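Local coordinates for Rio2 kinase (Chaetomium thermophilum, PDB 4GYI), which binds ADP and magnesium and carries a phosphoaspartate in its active site, an atypical RIO-family kinase with an ATPase-dependent role in maturation of the pre-40S ribosomal subunit, at residues Leu82-Val96 / Glu179-Ser191. Sequence-based numbering, arbitrary orientation.
With ADP (adenosine-5'-diphosphate), chain B; EDO (1,2-ethanediol), chain E.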
loop_
_atom_site.group_PDB
_atom_site.type_symbol
_atom_site.label_atom_id
_atom_site.label_comp_id
_atom_site.label_asym_id
_atom_site.label_seq_id
_atom_site.Cartn_x
_atom_site.Cartn_y
_atom_site.Cartn_z
ATOM N N LEU A 82 -3.451 11.138 10.836
ATOM C CA LEU A 82 -2.659 9.911 10.693
ATOM C C LEU A 82 -1.566 10.061 9.626
ATOM O O LEU A 82 -0.412 9.684 9.850
ATOM C CB LEU A 82 -3.589 8.717 10.363
ATOM C CG LEU A 82 -2.982 7.309 10.490
ATOM C CD1 LEU A 82 -2.659 6.990 11.961
ATOM C CD2 LEU A 82 -3.882 6.231 9.880
ATOM N N ASP A 83 -1.947 10.593 8.458
ATOM C CA ASP A 83 -0.997 10.965 7.390
ATOM C C ASP A 83 0.178 11.754 7.986
ATOM O O ASP A 83 1.346 11.381 7.828
ATOM C CB ASP A 83 -1.684 11.857 6.330
ATOM C CG ASP A 83 -2.775 11.131 5.531
ATOM O OD1 ASP A 83 -2.909 9.891 5.652
ATOM O OD2 ASP A 83 -3.490 11.814 4.753
ATOM N N TYR A 84 -0.152 12.838 8.694
ATOM C CA TYR A 84 0.870 13.704 9.291
ATOM C C TYR A 84 1.768 12.923 10.246
ATOM O O TYR A 84 2.987 13.044 10.191
ATOM C CB TYR A 84 0.238 14.884 10.031
ATOM C CG TYR A 84 0.011 16.117 9.181
ATOM C CD1 TYR A 84 0.374 17.381 9.644
ATOM C CD2 TYR A 84 -0.573 16.023 7.926
ATOM C CE1 TYR A 84 0.151 18.515 8.880
ATOM C CE2 TYR A 84 -0.791 17.151 7.153
ATOM C CZ TYR A 84 -0.431 18.391 7.635
ATOM O OH TYR A 84 -0.654 19.506 6.862
ATOM N N LEU A 85 1.156 12.110 11.106
ATOM C CA LEU A 85 1.919 11.285 12.035
ATOM C C LEU A 85 2.857 10.337 11.300
ATOM O O LEU A 85 3.999 10.170 11.703
ATOM C CB LEU A 85 0.992 10.493 12.954
ATOM C CG LEU A 85 0.345 11.316 14.059
ATOM C CD1 LEU A 85 -0.751 10.523 14.742
ATOM C CD2 LEU A 85 1.402 11.770 15.070
ATOM N N ALA A 86 2.371 9.722 10.222
ATOM C CA ALA A 86 3.221 8.854 9.411
ATOM C C ALA A 86 4.404 9.618 8.829
ATOM O O ALA A 86 5.526 9.151 8.885
ATOM C CB ALA A 86 2.413 8.200 8.284
ATOM N N LEU A 87 4.139 10.782 8.245
ATOM C CA LEU A 87 5.199 11.594 7.646
ATOM C C LEU A 87 6.244 12.009 8.675
ATOM O O LEU A 87 7.441 11.994 8.401
ATOM C CB LEU A 87 4.625 12.845 6.985
ATOM C CG LEU A 87 4.118 12.703 5.553
ATOM C CD1 LEU A 87 3.398 13.972 5.126
ATOM C CD2 LEU A 87 5.283 12.400 4.620
ATOM N N HIS A 88 5.772 12.386 9.856
ATOM C CA HIS A 88 6.639 12.803 10.948
ATOM C C HIS A 88 7.609 11.683 11.322
ATOM O O HIS A 88 8.809 11.903 11.526
ATOM C CB HIS A 88 5.779 13.176 12.151
ATOM C CG HIS A 88 6.509 13.962 13.188
ATOM N ND1 HIS A 88 6.968 15.243 12.962
ATOM C CD2 HIS A 88 6.871 13.648 14.452
ATOM C CE1 HIS A 88 7.576 15.686 14.045
ATOM N NE2 HIS A 88 7.530 14.739 14.965
ATOM N N THR A 89 7.077 10.471 11.394
ATOM C CA THR A 89 7.887 9.307 11.695
ATOM C C THR A 89 8.921 9.079 10.592
ATOM O O THR A 89 10.091 8.822 10.882
ATOM C CB THR A 89 7.003 8.063 11.890
ATOM O OG1 THR A 89 6.182 8.259 13.040
ATOM C CG2 THR A 89 7.835 6.803 12.084
ATOM N N HIS A 90 8.502 9.188 9.332
ATOM C CA HIS A 90 9.454 9.032 8.229
ATOM C C HIS A 90 10.523 10.135 8.252
ATOM O O HIS A 90 11.684 9.882 7.952
ATOM C CB HIS A 90 8.750 9.041 6.873
ATOM C CG HIS A 90 7.873 7.855 6.629
ATOM N ND1 HIS A 90 8.324 6.558 6.750
ATOM C CD2 HIS A 90 6.576 7.771 6.245
ATOM C CE1 HIS A 90 7.338 5.725 6.463
ATOM N NE2 HIS A 90 6.265 6.435 6.155
ATOM N N ALA A 91 10.118 11.356 8.590
ATOM C CA ALA A 91 11.052 12.467 8.702
ATOM C C ALA A 91 12.050 12.215 9.819
ATOM O O ALA A 91 13.261 12.398 9.634
ATOM C CB ALA A 91 10.304 13.764 8.965
ATOM N N ALA A 92 11.534 11.803 10.981
ATOM C CA ALA A 92 12.353 11.677 12.188
ATOM C C ALA A 92 13.385 10.576 12.038
ATOM O O ALA A 92 14.501 10.693 12.543
ATOM C CB ALA A 92 11.484 11.423 13.401
ATOM N N ARG A 93 13.008 9.516 11.323
ATOM C CA ARG A 93 13.916 8.407 11.039
ATOM C C ARG A 93 14.779 8.718 9.830
ATOM O O ARG A 93 15.608 7.900 9.441
ATOM C CB ARG A 93 13.138 7.105 10.787
ATOM C CG ARG A 93 12.194 6.700 11.911
ATOM C CD ARG A 93 11.884 5.197 11.883
ATOM N NE ARG A 93 10.782 4.847 12.780
ATOM C CZ ARG A 93 10.908 4.664 14.095
ATOM N NH1 ARG A 93 12.095 4.798 14.678
ATOM N NH2 ARG A 93 9.847 4.349 14.831
ATOM N N LYS A 94 14.546 9.888 9.232
ATOM C CA LYS A 94 15.338 10.427 8.119
ATOM C C LYS A 94 15.177 9.665 6.806
ATOM O O LYS A 94 16.089 9.610 5.974
ATOM C CB LYS A 94 16.814 10.587 8.504
ATOM C CG LYS A 94 17.026 11.522 9.689
ATOM C CD LYS A 94 18.502 11.790 9.931
ATOM C CE LYS A 94 18.757 12.426 11.302
ATOM N NZ LYS A 94 18.289 13.840 11.409
ATOM N N ASP A 95 13.992 9.099 6.615
ATOM C CA ASP A 95 13.680 8.418 5.373
ATOM C C ASP A 95 13.081 9.400 4.373
ATOM O O ASP A 95 13.231 9.238 3.162
ATOM C CB ASP A 95 12.765 7.216 5.634
ATOM C CG ASP A 95 13.490 6.092 6.382
ATOM O OD1 ASP A 95 14.619 5.732 5.970
ATOM O OD2 ASP A 95 12.951 5.591 7.393
ATOM N N VAL A 96 12.430 10.436 4.892
ATOM C CA VAL A 96 11.809 11.441 4.045
ATOM C C VAL A 96 12.244 12.832 4.469
ATOM O O VAL A 96 12.134 13.181 5.640
ATOM C CB VAL A 96 10.282 11.368 4.129
ATOM C CG1 VAL A 96 9.665 12.585 3.456
ATOM C CG2 VAL A 96 9.775 10.078 3.497
ATOM N N GLU A 179 12.554 -1.817 -4.140
ATOM C CA GLU A 179 13.185 -2.026 -2.834
ATOM C C GLU A 179 12.358 -1.390 -1.721
ATOM O O GLU A 179 12.096 -0.187 -1.744
ATOM C CB GLU A 179 14.604 -1.465 -2.789
ATOM C CG GLU A 179 15.177 -1.448 -1.382
ATOM C CD GLU A 179 16.597 -0.917 -1.329
ATOM O OE1 GLU A 179 17.271 -0.918 -2.379
ATOM O OE2 GLU A 179 17.038 -0.505 -0.236
ATOM N N PRO A 180 11.942 -2.195 -0.741
ATOM C CA PRO A 180 11.178 -1.615 0.364
ATOM C C PRO A 180 12.136 -0.848 1.274
ATOM O O PRO A 180 13.222 -1.347 1.579
ATOM C CB PRO A 180 10.626 -2.846 1.085
ATOM C CG PRO A 180 11.690 -3.912 0.867
ATOM C CD PRO A 180 12.284 -3.616 -0.517
ATOM N N ILE A 181 11.758 0.344 1.712
ATOM C CA ILE A 181 12.683 1.143 2.522
ATOM C C ILE A 181 12.224 1.357 3.964
ATOM O O ILE A 181 13.009 1.219 4.883
ATOM C CB ILE A 181 12.984 2.497 1.863
ATOM C CG1 ILE A 181 13.644 2.276 0.495
ATOM C CG2 ILE A 181 13.874 3.344 2.763
ATOM C CD1 ILE A 181 13.667 3.516 -0.378
ATOM N N ALA A 182 10.957 1.695 4.168
ATOM C CA ALA A 182 10.469 1.891 5.527
ATOM C C ALA A 182 8.970 1.749 5.537
ATOM O O ALA A 182 8.342 1.791 4.491
ATOM C CB ALA A 182 10.868 3.258 6.043
ATOM N N GLN A 183 8.387 1.594 6.717
ATOM C CA GLN A 183 6.941 1.447 6.804
ATOM C C GLN A 183 6.457 2.107 8.078
ATOM O O GLN A 183 7.014 1.873 9.146
ATOM C CB GLN A 183 6.555 -0.043 6.772
ATOM C CG GLN A 183 5.053 -0.311 6.758
ATOM C CD GLN A 183 4.440 -0.326 8.149
ATOM O OE1 GLN A 183 4.986 -0.928 9.069
ATOM N NE2 GLN A 183 3.309 0.353 8.308
ATOM N N SER A 184 5.436 2.946 7.986
ATOM C CA SER A 184 4.853 3.495 9.205
ATOM C C SER A 184 3.347 3.590 9.085
ATOM O O SER A 184 2.838 4.186 8.143
ATOM C CB SER A 184 5.443 4.861 9.535
ATOM O OG SER A 184 4.823 5.410 10.694
ATOM N N ARG A 185 2.632 2.986 10.033
ATOM C CA ARG A 185 1.173 3.028 10.022
ATOM C C ARG A 185 0.608 2.527 8.675
ATOM O O ARG A 185 0.866 1.388 8.270
ATOM C CB ARG A 185 0.687 4.441 10.373
ATOM C CG ARG A 185 1.102 4.871 11.762
ATOM C CD ARG A 185 1.090 6.380 11.894
ATOM N NE ARG A 185 1.353 6.845 13.257
ATOM C CZ ARG A 185 2.551 7.213 13.710
ATOM N NH1 ARG A 185 3.621 7.154 12.926
ATOM N NH2 ARG A 185 2.677 7.632 14.944
ATOM N N HIS A 186 -0.119 3.387 7.965
ATOM C CA HIS A 186 -0.713 3.015 6.677
ATOM C C HIS A 186 0.172 3.342 5.462
ATOM O O HIS A 186 -0.315 3.408 4.325
ATOM C CB HIS A 186 -2.081 3.685 6.501
ATOM C CG HIS A 186 -2.049 5.188 6.575
ATOM N ND1 HIS A 186 -1.256 5.881 7.467
ATOM C CD2 HIS A 186 -2.740 6.128 5.887
ATOM C CE1 HIS A 186 -1.457 7.180 7.324
ATOM N NE2 HIS A 186 -2.345 7.359 6.365
ATOM N N THR A 187 1.462 3.556 5.687
ATOM C CA THR A 187 2.295 4.085 4.610
ATOM C C THR A 187 3.518 3.236 4.343
ATOM O O THR A 187 4.011 2.545 5.232
ATOM C CB THR A 187 2.739 5.551 4.882
ATOM O OG1 THR A 187 3.733 5.577 5.918
ATOM C CG2 THR A 187 1.560 6.384 5.306
ATOM N N ILE A 188 4.011 3.285 3.111
ATOM C CA ILE A 188 5.260 2.619 2.805
ATOM C C ILE A 188 6.112 3.571 2.018
ATOM O O ILE A 188 5.592 4.272 1.153
ATOM C CB ILE A 188 5.055 1.370 1.937
ATOM C CG1 ILE A 188 4.285 0.298 2.712
ATOM C CG2 ILE A 188 6.413 0.808 1.470
ATOM C CD1 ILE A 188 4.043 -0.964 1.903
ATOM N N VAL A 189 7.406 3.609 2.326
ATOM C CA VAL A 189 8.355 4.328 1.501
ATOM C C VAL A 189 9.122 3.275 0.738
ATOM O O VAL A 189 9.616 2.334 1.331
ATOM C CB VAL A 189 9.335 5.188 2.336
ATOM C CG1 VAL A 189 10.398 5.798 1.436
ATOM C CG2 VAL A 189 8.590 6.288 3.066
ATOM N N MET A 190 9.197 3.403 -0.583
ATOM C CA MET A 190 9.899 2.406 -1.367
ATOM C C MET A 190 10.666 3.098 -2.497
ATOM O O MET A 190 10.408 4.266 -2.798
ATOM C CB MET A 190 8.890 1.416 -1.953
ATOM C CG MET A 190 8.061 2.019 -3.082
ATOM S SD MET A 190 6.738 0.958 -3.681
ATOM C CE MET A 190 5.448 1.285 -2.499
ATOM N N SER A 191 11.592 2.385 -3.128
ATOM C CA SER A 191 12.369 2.988 -4.206
ATOM C C SER A 191 11.443 3.377 -5.351
ATOM O O SER A 191 10.364 2.808 -5.517
ATOM C CB SER A 191 13.467 2.044 -4.709
ATOM O OG SER A 191 12.917 0.969 -5.440
HETATM P PB ADP B . -2.683 1.080 -5.982
HETATM O O1B ADP B . -3.474 2.311 -5.609
HETATM O O2B ADP B . -3.024 0.378 -7.274
HETATM O O3B ADP B . -2.689 0.137 -4.697
HETATM P PA ADP B . 0.079 0.754 -6.760
HETATM O O1A ADP B . -0.506 -0.193 -7.771
HETATM O O2A ADP B . 1.086 0.199 -5.761
HETATM O O3A ADP B . -1.113 1.512 -5.980
HETATM O "O5'" ADP B . 0.678 1.997 -7.568
HETATM C "C5'" ADP B . -0.175 2.747 -8.443
HETATM C "C4'" ADP B . 0.655 3.361 -9.569
HETATM O "O4'" ADP B . 1.728 4.152 -9.027
HETATM C "C3'" ADP B . 1.346 2.342 -10.474
HETATM O "O3'" ADP B . 0.523 1.876 -11.549
HETATM C "C2'" ADP B . 2.556 3.097 -10.981
HETATM O "O2'" ADP B . 2.166 4.033 -11.993
HETATM C "C1'" ADP B . 2.918 3.966 -9.803
HETATM N N9 ADP B . 3.902 3.353 -8.890
HETATM C C8 ADP B . 3.617 2.755 -7.718
HETATM N N7 ADP B . 4.747 2.340 -7.087
HETATM C C5 ADP B . 5.773 2.705 -7.882
HETATM C C6 ADP B . 7.242 2.594 -7.828
HETATM N N6 ADP B . 7.837 2.000 -6.773
HETATM N N1 ADP B . 7.951 3.105 -8.855
HETATM C C2 ADP B . 7.368 3.715 -9.910
HETATM N N3 ADP B . 6.041 3.857 -10.024
HETATM C C4 ADP B . 5.214 3.373 -9.062
HETATM C C1 EDO E . 2.630 1.883 13.240
HETATM O O1 EDO E . 1.428 1.091 13.259
HETATM C C2 EDO E . 3.728 1.164 12.465
HETATM O O2 EDO E . 3.156 0.267 11.500
HETATM O O HOH W 1 9.383 3.815 10.112
#
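His90 reaches from the last turns of helix 82-92 to Thr187, and its NE2 donates to Thr187 OG1 at 2.7 Å, the oxygen lying close to the imidazole plane. Thr187 holds OG1 between its backbone N and carbonyl carbon (chi1 73°), from where the hydroxyl gives its own proton to Ser184 O, on a lone pair in the carbonyl plane. One hydroxyl thus joins the helix to the type II' turn Ser184-Thr187. Val189 CG2 sits over the centre of one His90 face, a CH-pi contact of 3.7 Å to the ring centroid.

The turn supplies the second polar grip. His186 NE2 donates to Asp83 OD1 (2.7 Å, 166° at the hydrogen), with carboxylate and ring nearly coplanar. Leu82 CD2 and Thr187 CG2 lie against opposite faces of this imidazole, fixing its tilt. Asp83 OD2 salt-bridges Arg128, which would help keep the carboxylate charged.

Arg185, extended from CG to NE, runs across the helix: NH1 donates to Thr89 OG1 (2.8 Å) near the guanidinium plane, Leu85 CB covers one face, and NE forms a salt bridge with Glu24 of helix 14-26. A methionine here would probably leave Glu24 without its counter-charge and deprive Thr89 OG1 of its donor.

Helix and strand 180-184 run at 144°, their axes approaching to 8.6 Å. Ile181 and Ala182 both pair with Val189, whose O accepts from both amides: a classic beta bulge. The contact joins the last helix of the N-terminal winged-helix domain of Rio2 to a beta hairpin at one side of the kinase N-lobe sheet, whose strand 187-191 continues to Ser191 O, the acceptor for ADP N6 at 2.9 Å in the nucleotide pocket.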